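PDB 5D8N: leucine aminopeptidase 1, chloroplastic from Solanum lycopersicum, which removes N-terminal amino acids, preferably leucine, from peptides as a magnesium-dependent homohexameric M17 aminopeptidase, and also acts as a protein-folding chaperone. Local coordinates for residues 368-371 and 377-380. The protein carries 1 engineered substitution. Numbering follows the deposited sequence.
Sequences GDIV and KTIE
Val371 and Ile379 form an antiparallel hydrogen-bonded pair, with Val371 N 2.9 Å from Ile379 O and Ile379 N 2.8 Å from Val371 O, making a β-hairpin of strands 370-372 and 378-380. Strand 470-471 completes a small three-stranded sheet in the catalytic domain, with the Ile379 side chain about 7 Å from that of Arg389, the predicted active-site residue. Ile370 faces Glu380 in the neighbouring non-hydrogen-bonded pair, its CA 3.3 Å from Ile379 O in a CA-H...O contact. On the face carrying Val371 and Ile379, a chi1 of -53° (to CG1) leaves Val371 CG2 between the backbone N and carbonyl carbon, 4.0 Å from Ile379 CB. On the other, Ile370 CG2 crosses Thr378 at 4.0 Å from its CB. Glu380 runs out fully extended, CG anti to the backbone N (chi1 177°), and a water bridges its OE2 (2.6 Å) to Gly368 O (2.7 Å). Ser465 OG hydrogen-bonds to OE1, and Lys323 of the second subunit forms a salt bridge with OE2. Thr378 OG1 hydrogen-bonds to Phe176 O of that subunit and to Asp469 N. The backbone bonds thus close this part of the hairpin, whereas the carboxylate of the buried Glu380, its charge probably offset by the lysine, ties it to the subunit interface.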
loop_
_atom_site.group_PDB
_atom_site.type_symbol
_atom_site.label_atom_id
_atom_site.label_comp_id
_atom_site.label_asym_id
_atom_site.label_seq_id
_atom_site.Cartn_x
_atom_site.Cartn_y
_atom_site.Cartn_z
ATOM N N GLY A 368 14.482 -10.122 -14.708
ATOM C CA GLY A 368 14.702 -11.549 -14.990
ATOM C C GLY A 368 15.811 -11.830 -16.000
ATOM O O GLY A 368 16.328 -12.945 -16.101
ATOM N N ASP A 369 16.160 -10.831 -16.799
ATOM C CA ASP A 369 17.223 -11.000 -17.773
ATOM C C ASP A 369 18.503 -11.454 -17.077
ATOM O O ASP A 369 18.769 -11.070 -15.934
ATOM C CB ASP A 369 17.509 -9.701 -18.536
ATOM C CG ASP A 369 16.478 -9.409 -19.622
ATOM O OD1 ASP A 369 15.534 -10.197 -19.830
ATOM O OD2 ASP A 369 16.654 -8.392 -20.322
ATOM N N ILE A 370 19.342 -12.175 -17.811
ATOM C CA ILE A 370 20.611 -12.608 -17.253
ATOM C C ILE A 370 21.728 -11.988 -18.077
ATOM O O ILE A 370 21.754 -12.156 -19.298
ATOM C CB ILE A 370 20.755 -14.126 -17.285
ATOM C CG1 ILE A 370 19.766 -14.792 -16.331
ATOM C CG2 ILE A 370 22.173 -14.518 -16.893
ATOM C CD1 ILE A 370 19.667 -16.293 -16.502
ATOM N N VAL A 371 22.550 -11.165 -17.433
ATOM C CA VAL A 371 23.588 -10.415 -18.133
ATOM C C VAL A 371 24.932 -10.948 -17.675
ATOM O O VAL A 371 25.062 -11.505 -16.578
ATOM C CB VAL A 371 23.472 -8.914 -17.844
ATOM C CG1 VAL A 371 22.058 -8.428 -18.140
ATOM C CG2 VAL A 371 23.799 -8.601 -16.393
ATOM N N LYS A 377 31.190 -13.449 -15.084
ATOM C CA LYS A 377 30.169 -13.849 -14.113
ATOM C C LYS A 377 28.802 -13.423 -14.599
ATOM O O LYS A 377 28.663 -12.350 -15.191
ATOM C CB LYS A 377 30.430 -13.276 -12.715
ATOM C CG LYS A 377 31.724 -13.797 -12.124
ATOM C CD LYS A 377 31.936 -13.332 -10.697
ATOM C CE LYS A 377 33.281 -13.822 -10.199
ATOM N NZ LYS A 377 33.533 -13.360 -8.821
ATOM N N THR A 378 27.797 -14.260 -14.338
ATOM C CA THR A 378 26.439 -13.983 -14.793
ATOM C C THR A 378 25.559 -13.485 -13.664
ATOM O O THR A 378 25.704 -13.929 -12.506
ATOM C CB THR A 378 25.782 -15.240 -15.379
ATOM O OG1 THR A 378 25.874 -16.324 -14.444
ATOM C CG2 THR A 378 26.483 -15.647 -16.635
ATOM N N ILE A 379 24.691 -12.533 -13.994
ATOM C CA ILE A 379 23.836 -11.872 -13.008
ATOM C C ILE A 379 22.402 -11.911 -13.441
ATOM O O ILE A 379 22.066 -11.486 -14.545
ATOM C CB ILE A 379 24.227 -10.387 -12.846
ATOM C CG1 ILE A 379 25.706 -10.278 -12.480
ATOM C CG2 ILE A 379 23.378 -9.698 -11.790
ATOM C CD1 ILE A 379 26.323 -9.001 -13.014
ATOM N N GLU A 380 21.578 -12.537 -12.615
ATOM C CA GLU A 380 20.142 -12.514 -12.833
ATOM C C GLU A 380 19.545 -11.244 -12.253
ATOM O O GLU A 380 19.686 -10.950 -11.068
ATOM C CB GLU A 380 19.452 -13.719 -12.198
ATOM C CG GLU A 380 17.934 -13.683 -12.348
ATOM C CD GLU A 380 17.240 -14.867 -11.693
ATOM O OE1 GLU A 380 17.799 -15.495 -10.744
ATOM O OE2 GLU A 380 16.161 -15.190 -12.239
HETATM O O HOH W 1 15.493 -15.170 -14.739
#